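Side-chain contacts in uncharacterized protein (Bordetella bronchiseptica, PDB 4XG0), which probably acts as an ATP-dependent kinase of the DUF1537 family, phosphorylating acid sugars in a catabolic pathway: residues A[29-34]-A[97-102]; A[61-66]-A[72-77]; A[258-263]-A[344-349]; A[355-360]-A[364-369]. All coordinates share one frame; numbering follows the deposited sequence.

Contact 1: A[29-34]-A[97-102]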
loop_
_atom_site.group_PDB
_atom_site.type_symbol
_atom_site.label_atom_id
_atom_site.label_comp_id
_atom_site.label_asym_id
_atom_site.label_seq_id
_atom_site.Cartn_x
_atom_site.Cartn_y
_atom_site.Cartn_z
ATOM N N GLY A 29 -9.668 2.995 -10.840
ATOM C CA GLY A 29 -9.991 4.266 -11.451
ATOM C C GLY A 29 -9.839 5.387 -10.427
ATOM O O GLY A 29 -10.284 5.251 -9.290
ATOM N N ILE A 30 -9.209 6.484 -10.836
ATOM C CA ILE A 30 -9.061 7.688 -10.024
ATOM C C ILE A 30 -9.841 8.845 -10.685
ATOM O O ILE A 30 -9.533 9.262 -11.795
ATOM C CB ILE A 30 -7.589 8.125 -9.900
ATOM C CG1 ILE A 30 -6.751 7.068 -9.201
ATOM C CG2 ILE A 30 -7.521 9.442 -9.116
ATOM C CD1 ILE A 30 -5.269 7.320 -9.447
ATOM N N VAL A 31 -10.891 9.336 -10.017
ATOM C CA VAL A 31 -11.632 10.514 -10.473
ATOM C C VAL A 31 -11.266 11.746 -9.618
ATOM O O VAL A 31 -11.609 11.798 -8.437
ATOM C CB VAL A 31 -13.152 10.276 -10.334
ATOM C CG1 VAL A 31 -13.931 11.482 -10.841
ATOM C CG2 VAL A 31 -13.569 9.036 -11.078
ATOM N N ALA A 32 -10.556 12.711 -10.205
ATOM C CA ALA A 32 -10.186 13.940 -9.506
ATOM C C ALA A 32 -10.916 15.132 -10.067
ATOM O O ALA A 32 -11.203 15.177 -11.256
ATOM C CB ALA A 32 -8.695 14.169 -9.613
ATOM N N ASP A 33 -11.198 16.121 -9.221
ATOM C CA ASP A 33 -11.929 17.271 -9.703
ATOM C C ASP A 33 -11.064 18.365 -10.339
ATOM O O ASP A 33 -11.589 19.338 -10.865
ATOM C CB ASP A 33 -12.849 17.832 -8.599
ATOM C CG ASP A 33 -12.089 18.447 -7.442
ATOM O OD1 ASP A 33 -10.932 18.053 -7.190
ATOM O OD2 ASP A 33 -12.670 19.362 -6.796
ATOM N N ASP A 34 -9.746 18.223 -10.346
ATOM C CA ASP A 34 -8.962 19.195 -11.076
ATOM C C ASP A 34 -7.678 18.560 -11.606
ATOM O O ASP A 34 -7.332 17.439 -11.232
ATOM C CB ASP A 34 -8.713 20.461 -10.247
ATOM C CG ASP A 34 -7.614 20.315 -9.236
ATOM O OD1 ASP A 34 -7.194 19.173 -8.913
ATOM O OD2 ASP A 34 -7.181 21.384 -8.722
ATOM N N GLU A 97 -19.473 5.880 -14.421
ATOM C CA GLU A 97 -20.069 4.856 -15.278
ATOM C C GLU A 97 -19.076 4.292 -16.304
ATOM O O GLU A 97 -18.955 3.072 -16.478
ATOM C CB GLU A 97 -21.297 5.408 -16.012
ATOM C CG GLU A 97 -21.604 4.693 -17.334
ATOM C CD GLU A 97 -21.643 3.174 -17.199
ATOM O OE1 GLU A 97 -21.566 2.485 -18.248
ATOM O OE2 GLU A 97 -21.748 2.682 -16.047
ATOM N N ARG A 98 -18.368 5.175 -16.997
ATOM C CA ARG A 98 -17.391 4.723 -17.989
ATOM C C ARG A 98 -16.328 3.796 -17.374
ATOM O O ARG A 98 -15.966 2.778 -17.973
ATOM C CB ARG A 98 -16.700 5.908 -18.661
ATOM C CG ARG A 98 -17.593 6.837 -19.464
ATOM C CD ARG A 98 -16.756 7.641 -20.450
ATOM N NE ARG A 98 -17.292 8.979 -20.706
ATOM C CZ ARG A 98 -18.021 9.329 -21.766
ATOM N NH1 ARG A 98 -18.438 10.582 -21.882
ATOM N NH2 ARG A 98 -18.335 8.447 -22.714
ATOM N N LEU A 99 -15.823 4.158 -16.196
ATOM C CA LEU A 99 -14.772 3.374 -15.534
ATOM C C LEU A 99 -15.307 1.996 -15.132
ATOM O O LEU A 99 -14.648 0.988 -15.318
ATOM C CB LEU A 99 -14.231 4.118 -14.310
ATOM C CG LEU A 99 -13.487 5.402 -14.652
ATOM C CD1 LEU A 99 -13.271 6.235 -13.432
ATOM C CD2 LEU A 99 -12.094 5.064 -15.291
ATOM N N ARG A 100 -16.518 1.947 -14.592
ATOM C CA ARG A 100 -17.059 0.665 -14.191
ATOM C C ARG A 100 -17.323 -0.187 -15.428
ATOM O O ARG A 100 -16.912 -1.348 -15.499
ATOM C CB ARG A 100 -18.332 0.845 -13.360
ATOM C CG ARG A 100 -18.525 -0.264 -12.332
ATOM C CD ARG A 100 -19.875 -0.194 -11.665
ATOM N NE ARG A 100 -20.960 -0.066 -12.632
ATOM C CZ ARG A 100 -22.228 0.115 -12.299
ATOM N NH1 ARG A 100 -22.559 0.185 -11.010
ATOM N NH2 ARG A 100 -23.139 0.227 -13.257
ATOM N N ALA A 101 -17.998 0.399 -16.412
ATOM C CA ALA A 101 -18.220 -0.281 -17.675
ATOM C C ALA A 101 -16.919 -0.883 -18.175
ATOM O O ALA A 101 -16.932 -1.966 -18.767
ATOM C CB ALA A 101 -18.767 0.673 -18.698
ATOM N N ALA A 102 -15.804 -0.191 -17.932
ATOM C CA ALA A 102 -14.497 -0.609 -18.456
ATOM C C ALA A 102 -13.796 -1.684 -17.624
ATOM O O ALA A 102 -12.673 -2.051 -17.925
ATOM C CB ALA A 102 -13.571 0.590 -18.609
#
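With CG set opposite its carbonyl carbon (chi1 -66°) and the chain then extended (chi2 167°), Leu-99 carries CD1 out from helix 85-101 to strand 28-32, where Val-31 turns CG2 to meet it. The valine has CG1 opposite its backbone N (chi1 -179°), which leaves CG2 on the N side of the residue. The two buried methyls, Val-31 CG2 and Leu-99 CD1, lie 3.7 Å apart, an ordinary van der Waals distance, and the two side chains run at a slant to each other. Two residues earlier, Gly-29 offers bare backbone to the same methyl, with its CA 4.3 Å from Leu-99 CD1. Val-31 points toward the helix and Gly-29 presents its CA on the same side, while Ile-30 between them turns to the other face of the sheet and packs on helix 35-47. This is the layering of an alpha/beta domain, the probable sugar-binding one, in which a parallel sheet has helices on its two faces. Strand 28-32 is an inner strand, hydrogen-bonded through its backbone to strands 73-77 and 106-110. Leu-99 also touches Leu-74 of the former strand and Val-104 in the loop leading to the latter.

Contact 2: A[61-66]-A[72-77]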
loop_
_atom_site.group_PDB
_atom_site.type_symbol
_atom_site.label_atom_id
_atom_site.label_comp_id
_atom_site.label_asym_id
_atom_site.label_seq_id
_atom_site.Cartn_x
_atom_site.Cartn_y
_atom_site.Cartn_z
ATOM N N GLN A 61 -11.849 9.309 -24.063
ATOM C CA GLN A 61 -10.631 9.320 -24.863
ATOM C C GLN A 61 -9.725 8.139 -24.523
ATOM O O GLN A 61 -9.336 7.362 -25.400
ATOM C CB GLN A 61 -9.873 10.628 -24.612
ATOM C CG GLN A 61 -10.391 11.808 -25.414
ATOM C CD GLN A 61 -10.094 11.672 -26.892
ATOM O OE1 GLN A 61 -9.156 10.977 -27.287
ATOM N NE2 GLN A 61 -10.897 12.330 -27.721
ATOM N N ALA A 62 -9.397 8.018 -23.239
ATOM C CA ALA A 62 -8.466 7.004 -22.759
ATOM C C ALA A 62 -8.953 5.579 -23.026
ATOM O O ALA A 62 -8.188 4.743 -23.508
ATOM C CB ALA A 62 -8.206 7.200 -21.257
ATOM N N LEU A 63 -10.224 5.316 -22.723
ATOM C CA LEU A 63 -10.762 3.954 -22.726
ATOM C C LEU A 63 -11.003 3.393 -24.132
ATOM O O LEU A 63 -11.039 2.175 -24.318
ATOM C CB LEU A 63 -12.039 3.896 -21.875
ATOM C CG LEU A 63 -11.751 4.171 -20.390
ATOM C CD1 LEU A 63 -13.038 4.350 -19.575
ATOM C CD2 LEU A 63 -10.893 3.058 -19.800
ATOM N N ALA A 64 -11.146 4.274 -25.118
ATOM C CA ALA A 64 -11.300 3.851 -26.508
ATOM C C ALA A 64 -9.987 3.287 -27.050
ATOM O O ALA A 64 -9.980 2.339 -27.839
ATOM C CB ALA A 64 -11.766 5.017 -27.365
ATOM N N ASP A 65 -8.882 3.887 -26.625
ATOM C CA ASP A 65 -7.540 3.467 -27.033
ATOM C C ASP A 65 -7.236 2.058 -26.527
ATOM O O ASP A 65 -7.502 1.740 -25.374
ATOM C CB ASP A 65 -6.511 4.453 -26.459
ATOM C CG ASP A 65 -5.217 4.487 -27.247
ATOM O OD1 ASP A 65 -5.130 5.288 -28.201
ATOM O OD2 ASP A 65 -4.283 3.733 -26.903
ATOM N N PRO A 66 -6.671 1.199 -27.385
ATOM C CA PRO A 66 -6.263 -0.109 -26.856
ATOM C C PRO A 66 -5.082 -0.061 -25.879
ATOM O O PRO A 66 -4.669 -1.113 -25.396
ATOM C CB PRO A 66 -5.894 -0.910 -28.112
ATOM C CG PRO A 66 -5.743 0.097 -29.207
ATOM C CD PRO A 66 -6.631 1.245 -28.855
ATOM N N GLU A 72 -3.132 -0.391 -15.665
ATOM C CA GLU A 72 -3.748 -0.922 -14.460
ATOM C C GLU A 72 -4.573 0.161 -13.756
ATOM O O GLU A 72 -5.652 -0.105 -13.201
ATOM C CB GLU A 72 -2.646 -1.473 -13.545
ATOM C CG GLU A 72 -1.780 -2.561 -14.242
ATOM C CD GLU A 72 -0.576 -3.034 -13.412
ATOM O OE1 GLU A 72 -0.686 -4.162 -12.894
ATOM O OE2 GLU A 72 0.455 -2.309 -13.286
ATOM N N VAL A 73 -4.079 1.397 -13.829
ATOM C CA VAL A 73 -4.723 2.566 -13.169
ATOM C C VAL A 73 -5.004 3.631 -14.208
ATOM O O VAL A 73 -4.140 3.963 -15.015
ATOM C CB VAL A 73 -3.793 3.186 -12.093
ATOM C CG1 VAL A 73 -4.392 4.424 -11.424
ATOM C CG2 VAL A 73 -3.408 2.164 -11.073
ATOM N N LEU A 74 -6.234 4.154 -14.205
ATOM C CA LEU A 74 -6.603 5.245 -15.104
ATOM C C LEU A 74 -7.068 6.431 -14.278
ATOM O O LEU A 74 -8.003 6.291 -13.510
ATOM C CB LEU A 74 -7.709 4.825 -16.076
ATOM C CG LEU A 74 -8.265 5.905 -17.028
ATOM C CD1 LEU A 74 -7.208 6.765 -17.733
ATOM C CD2 LEU A 74 -9.175 5.266 -18.082
ATOM N N ALA A 75 -6.393 7.570 -14.448
ATOM C CA ALA A 75 -6.697 8.813 -13.734
ATOM C C ALA A 75 -7.243 9.889 -14.658
ATOM O O ALA A 75 -6.732 10.133 -15.761
ATOM C CB ALA A 75 -5.465 9.327 -13.009
ATOM N N VAL A 76 -8.317 10.544 -14.210
ATOM C CA VAL A 76 -8.999 11.519 -15.030
ATOM C C VAL A 76 -9.348 12.747 -14.196
ATOM O O VAL A 76 -9.424 12.662 -12.984
ATOM C CB VAL A 76 -10.302 10.932 -15.594
ATOM C CG1 VAL A 76 -10.008 9.611 -16.252
ATOM C CG2 VAL A 76 -11.316 10.739 -14.483
ATOM N N THR A 77 -9.529 13.880 -14.861
ATOM C CA THR A 77 -10.015 15.066 -14.184
ATOM C C THR A 77 -11.380 15.451 -14.738
ATOM O O THR A 77 -11.628 15.409 -15.958
ATOM C CB THR A 77 -9.087 16.277 -14.323
ATOM O OG1 THR A 77 -9.768 17.430 -13.810
ATOM C CG2 THR A 77 -8.721 16.517 -15.770
#
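Helix 59-64 passes over strand 73-77 with the nearest CA atoms those of Ala-62 and Leu-74, 8.1 Å apart, a gap that side chains alone bridge. Leu-74 supplies the strand's half of the contact. Its CB faces the helix, and CG stands opposite the backbone N (chi1 176°), so that the fork of two methyls is presented to two successive helix residues. The CD1 branch meets Ala-62 CB at 3.7 Å, and CD2 lies almost as near to the same methyl, which therefore sits over the fork rather than against one prong. CD2 is also the branch that reaches Leu-63, at 3.6 Å from Leu-63 CG and 3.3 Å from Leu-63 CD2. The last distance is shorter than normal for two methyl carbons, so the packing is tight at this point. Leu-63 leaves the helix obliquely, and its outer torsion (chi2 170°) extends CD1 and leaves CD2 as the bent branch, the one that meets Leu-74. Strand 52-54, helix 59-64 and strand 73-77 form a beta-alpha-beta unit at the edge of the parallel sheet in the probable sugar-binding domain, and the contact ties the short helix to the second strand of that unit. Leu-74 also touches Gln-53 of the first strand, and Ala-62 packs on Ser-55 in the loop that enters the helix. On the opposite face of the strand, Val-73 and Ala-75 pack on helix 35-47. The strand residue is buried, whereas Ala-62 and Leu-63 remain partly open to solvent.

Contact 3: A[258-263]-A[344-349]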
loop_
_atom_site.group_PDB
_atom_site.type_symbol
_atom_site.label_atom_id
_atom_site.label_comp_id
_atom_site.label_asym_id
_atom_site.label_seq_id
_atom_site.Cartn_x
_atom_site.Cartn_y
_atom_site.Cartn_z
ATOM N N PRO A 258 3.956 -15.882 1.595
ATOM C CA PRO A 258 4.677 -15.108 2.598
ATOM C C PRO A 258 5.921 -14.481 2.020
ATOM O O PRO A 258 6.455 -14.963 1.032
ATOM C CB PRO A 258 5.064 -16.172 3.614
ATOM C CG PRO A 258 5.326 -17.359 2.779
ATOM C CD PRO A 258 4.266 -17.314 1.700
ATOM N N VAL A 259 6.357 -13.386 2.617
ATOM C CA VAL A 259 7.693 -12.885 2.408
ATOM C C VAL A 259 8.628 -13.705 3.274
ATOM O O VAL A 259 8.384 -13.895 4.470
ATOM C CB VAL A 259 7.807 -11.373 2.788
ATOM C CG1 VAL A 259 9.255 -10.970 2.788
ATOM C CG2 VAL A 259 7.068 -10.535 1.804
ATOM N N LEU A 260 9.690 -14.228 2.670
ATOM C CA LEU A 260 10.694 -14.979 3.388
ATOM C C LEU A 260 11.871 -14.062 3.737
ATOM O O LEU A 260 12.442 -13.447 2.856
ATOM C CB LEU A 260 11.206 -16.119 2.486
ATOM C CG LEU A 260 12.253 -17.010 3.121
ATOM C CD1 LEU A 260 11.708 -17.686 4.377
ATOM C CD2 LEU A 260 12.713 -18.060 2.114
ATOM N N VAL A 261 12.228 -13.976 5.018
ATOM C CA VAL A 261 13.346 -13.173 5.469
ATOM C C VAL A 261 14.484 -14.049 6.010
ATOM O O VAL A 261 14.273 -14.881 6.884
ATOM C CB VAL A 261 12.884 -12.187 6.547
ATOM C CG1 VAL A 261 14.026 -11.295 6.990
ATOM C CG2 VAL A 261 11.703 -11.401 6.042
ATOM N N VAL A 262 15.696 -13.865 5.461
ATOM C CA VAL A 262 16.818 -14.697 5.802
ATOM C C VAL A 262 17.851 -13.796 6.452
ATOM O O VAL A 262 18.307 -12.801 5.853
ATOM C CB VAL A 262 17.404 -15.393 4.570
ATOM C CG1 VAL A 262 18.538 -16.270 4.989
ATOM C CG2 VAL A 262 16.321 -16.192 3.889
ATOM N N VAL A 263 18.164 -14.117 7.697
ATOM C CA VAL A 263 19.084 -13.318 8.495
ATOM C C VAL A 263 20.272 -14.159 8.891
ATOM O O VAL A 263 20.164 -15.023 9.754
ATOM C CB VAL A 263 18.407 -12.792 9.781
ATOM C CG1 VAL A 263 19.340 -11.856 10.555
ATOM C CG2 VAL A 263 17.108 -12.117 9.432
ATOM N N ALA A 344 16.113 -21.247 -0.631
ATOM C CA ALA A 344 15.798 -21.491 -2.055
ATOM C C ALA A 344 14.866 -22.663 -2.202
ATOM O O ALA A 344 13.924 -22.629 -3.017
ATOM C CB ALA A 344 17.070 -21.732 -2.863
ATOM N N ARG A 345 15.123 -23.728 -1.451
ATOM C CA ARG A 345 14.229 -24.876 -1.505
ATOM C C ARG A 345 12.791 -24.470 -1.171
ATOM O O ARG A 345 11.825 -24.919 -1.816
ATOM C CB ARG A 345 14.715 -25.994 -0.602
ATOM C CG ARG A 345 15.819 -26.847 -1.202
ATOM C CD ARG A 345 16.483 -27.780 -0.187
ATOM N NE ARG A 345 15.534 -28.600 0.568
ATOM C CZ ARG A 345 15.874 -29.375 1.597
ATOM N NH1 ARG A 345 17.124 -29.436 1.969
ATOM N NH2 ARG A 345 14.960 -30.092 2.247
ATOM N N LEU A 346 12.647 -23.622 -0.166
ATOM C CA LEU A 346 11.320 -23.175 0.282
ATOM C C LEU A 346 10.579 -22.299 -0.736
ATOM O O LEU A 346 9.378 -22.469 -0.993
ATOM C CB LEU A 346 11.481 -22.399 1.580
ATOM C CG LEU A 346 10.159 -22.044 2.239
ATOM C CD1 LEU A 346 9.248 -23.209 2.295
ATOM C CD2 LEU A 346 10.462 -21.586 3.644
ATOM N N VAL A 347 11.295 -21.323 -1.280
ATOM C CA VAL A 347 10.762 -20.491 -2.344
ATOM C C VAL A 347 10.277 -21.319 -3.532
ATOM O O VAL A 347 9.219 -21.058 -4.107
ATOM C CB VAL A 347 11.820 -19.510 -2.833
ATOM C CG1 VAL A 347 11.379 -18.860 -4.114
ATOM C CG2 VAL A 347 12.129 -18.470 -1.742
ATOM N N LEU A 348 11.023 -22.331 -3.921
ATOM C CA LEU A 348 10.592 -23.093 -5.091
ATOM C C LEU A 348 9.456 -24.052 -4.763
ATOM O O LEU A 348 8.513 -24.253 -5.557
ATOM C CB LEU A 348 11.774 -23.842 -5.690
ATOM C CG LEU A 348 12.857 -22.927 -6.246
ATOM C CD1 LEU A 348 14.059 -23.734 -6.783
ATOM C CD2 LEU A 348 12.260 -22.030 -7.315
ATOM N N ALA A 349 9.511 -24.642 -3.587
ATOM C CA ALA A 349 8.534 -25.678 -3.298
ATOM C C ALA A 349 7.157 -25.094 -2.909
ATOM O O ALA A 349 6.112 -25.604 -3.344
ATOM C CB ALA A 349 9.071 -26.620 -2.224
#
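Apolar contacts between methyl groups account for the meeting of Leu-260 with residues 344-349 of helix 334-349, and each branch of the leucine has its own partner. CD1 faces Leu-346 CD2 at 4.2 Å, a loose approach, while CD2 comes closer to Val-347 CG2, at 3.9 Å. The leucine thus divides its fork between two consecutive residues of one helical turn. Leu-260 stands with CG opposite its backbone N (chi1 -179°), and Leu-346 has the same first torsion to within a few degrees; their side chains nevertheless meet at a slant. Leu-346 points from the helix toward the strand, whereas Val-347 leaves it more to the flank and brings up only CG2. The nearest CA atoms, those of Leu-260 and Val-347, are 8.0 Å apart, a gap filled by these side chains. Strand 259-263 is an inner, parallel strand of the mixed sheet in the probable nucleotide-binding domain, and helix 334-349 packs on one face of it. On the other face, Val-259 and Val-263 touch helix 412-421, so the strand lies between two helical layers. The backbone bonds lie within the helix and within the sheet, none between the two: Leu-348 N to Ala-344 O, 3.1 Å, continues the helix, and Leu-260 pairs with Gly-354 and Val-356 of the next strand. Among charged groups, Arg-345 turns outward to a salt bridge with Asp-295.

Contact 4: A[355-360]-A[364-369]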
loop_
_atom_site.group_PDB
_atom_site.type_symbol
_atom_site.label_atom_id
_atom_site.label_comp_id
_atom_site.label_asym_id
_atom_site.label_seq_id
_atom_site.Cartn_x
_atom_site.Cartn_y
_atom_site.Cartn_z
ATOM N N VAL A 355 11.791 -12.323 -1.122
ATOM C CA VAL A 355 12.822 -12.647 -0.163
ATOM C C VAL A 355 13.534 -11.388 0.266
ATOM O O VAL A 355 13.764 -10.480 -0.536
ATOM C CB VAL A 355 13.865 -13.608 -0.756
ATOM C CG1 VAL A 355 14.924 -13.972 0.309
ATOM C CG2 VAL A 355 13.196 -14.818 -1.260
ATOM N N VAL A 356 13.859 -11.329 1.550
ATOM C CA VAL A 356 14.684 -10.278 2.097
ATOM C C VAL A 356 15.919 -10.959 2.708
ATOM O O VAL A 356 15.805 -11.967 3.426
ATOM C CB VAL A 356 13.940 -9.505 3.227
ATOM C CG1 VAL A 356 14.826 -8.440 3.797
ATOM C CG2 VAL A 356 12.654 -8.910 2.727
ATOM N N ALA A 357 17.104 -10.477 2.385
ATOM C CA ALA A 357 18.312 -11.141 2.871
ATOM C C ALA A 357 19.262 -10.132 3.465
ATOM O O ALA A 357 19.569 -9.090 2.870
ATOM C CB ALA A 357 19.006 -11.940 1.737
ATOM N N THR A 358 19.725 -10.433 4.673
ATOM C CA THR A 358 20.751 -9.640 5.323
ATOM C C THR A 358 21.665 -10.559 6.163
ATOM O O THR A 358 21.207 -11.561 6.697
ATOM C CB THR A 358 20.112 -8.538 6.215
ATOM O OG1 THR A 358 21.093 -7.567 6.590
ATOM C CG2 THR A 358 19.535 -9.114 7.483
ATOM N N GLY A 359 22.970 -10.301 6.200
ATOM C CA GLY A 359 23.610 -9.297 5.377
ATOM C C GLY A 359 24.126 -9.874 4.063
ATOM O O GLY A 359 23.475 -10.745 3.461
ATOM N N GLY A 360 25.303 -9.400 3.645
ATOM C CA GLY A 360 25.847 -9.683 2.325
ATOM C C GLY A 360 26.150 -11.154 2.104
ATOM O O GLY A 360 25.985 -11.706 1.017
ATOM N N SER A 364 24.284 -13.268 -0.805
ATOM C CA SER A 364 25.063 -14.001 -1.807
ATOM C C SER A 364 24.667 -15.470 -1.833
ATOM O O SER A 364 24.514 -16.060 -2.898
ATOM C CB SER A 364 26.545 -13.854 -1.510
ATOM O OG SER A 364 26.946 -12.515 -1.722
ATOM N N ALA A 365 24.490 -16.052 -0.650
ATOM C CA ALA A 365 24.105 -17.449 -0.527
ATOM C C ALA A 365 22.725 -17.720 -1.102
ATOM O O ALA A 365 22.509 -18.754 -1.734
ATOM C CB ALA A 365 24.143 -17.877 0.920
ATOM N N VAL A 366 21.788 -16.806 -0.867
ATOM C CA VAL A 366 20.433 -16.991 -1.370
ATOM C C VAL A 366 20.393 -16.884 -2.902
ATOM O O VAL A 366 19.827 -17.732 -3.593
ATOM C CB VAL A 366 19.445 -15.970 -0.757
ATOM C CG1 VAL A 366 18.128 -16.037 -1.506
ATOM C CG2 VAL A 366 19.240 -16.245 0.704
ATOM N N LEU A 367 21.060 -15.885 -3.444
ATOM C CA LEU A 367 21.105 -15.753 -4.878
ATOM C C LEU A 367 21.847 -16.909 -5.523
ATOM O O LEU A 367 21.456 -17.410 -6.592
ATOM C CB LEU A 367 21.688 -14.408 -5.294
ATOM C CG LEU A 367 20.598 -13.327 -5.493
ATOM C CD1 LEU A 367 19.980 -12.906 -4.176
ATOM C CD2 LEU A 367 21.180 -12.123 -6.214
ATOM N N ALA A 368 22.881 -17.388 -4.849
ATOM C CA ALA A 368 23.692 -18.424 -5.466
ATOM C C ALA A 368 22.857 -19.692 -5.522
ATOM O O ALA A 368 22.869 -20.408 -6.536
ATOM C CB ALA A 368 24.961 -18.655 -4.694
ATOM N N ALA A 369 22.117 -19.952 -4.446
ATOM C CA ALA A 369 21.296 -21.170 -4.351
ATOM C C ALA A 369 20.169 -21.179 -5.347
ATOM O O ALA A 369 19.762 -22.230 -5.823
ATOM C CB ALA A 369 20.753 -21.349 -2.983
#
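Gly-360 O accepts the backbone N-H of Ser-364 at 2.9 Å, with an N-H...O angle of 161° and the donor tilted 30° from the carbonyl plane. This is the bond of the first turn of helix 360-369, from the N-H of residue i+4 to the C=O of residue i. The serine hydroxyl comes near the same oxygen: OG lies on the N side of its residue, opposite the carbonyl carbon (chi1 -68°), which puts Ser-364 OG 3.0 Å from Gly-360 O, although its proton may go to another acceptor. This polar end is exposed at the surface. Deeper in, Val-366 faces the strand and divides its two methyls between two residues of it. In the conformer described, one of two modelled, Val-355 CG1 lies 4.2 Å from Val-366 CG1, and Val-366 CG2 is 4.4 Å from Ala-357 CB, both easy distances. Between strand and helix the chain turns at Gly-359, the helix N-cap residue, which follows a cis peptide bond. Gly-360 and Ala-365 fit a Rossmann-type glycine pattern in a strand-turn-helix, consistent with a nucleotide-binding domain, though this remains a pattern only. Strand 354-358 lies between strands 259-263 and 399-403 in the sheet. In that conformer Val-355 also touches Val-347 of helix 334-349, which packs beside helix 360-369 through Ala-344 and Ala-369, while Val-356 and Thr-358 face helix 412-421 on the other side.

The four contacts fall into two pairs, one in each probable domain, with centres about 40 Å apart between pairs. Contacts 1 and 2 share the parallel sheet through neighbouring strands 28-32 and 73-77, probably hydrogen-bonded from Ile-30 N to Leu-74 O, 2.9 Å, and contact 2 is nested in the loop that contact 1 closes. Contacts 3 and 4 likewise meet through neighbouring strands 259-263 and 354-358. All four have apolar helix-on-strand packing. Contacts 1 and 3, on inner strands, are wholly buried; contact 2, toward the sheet edge, is partly open; contact 4 alone joins a buried aliphatic part to an exposed polar helix start.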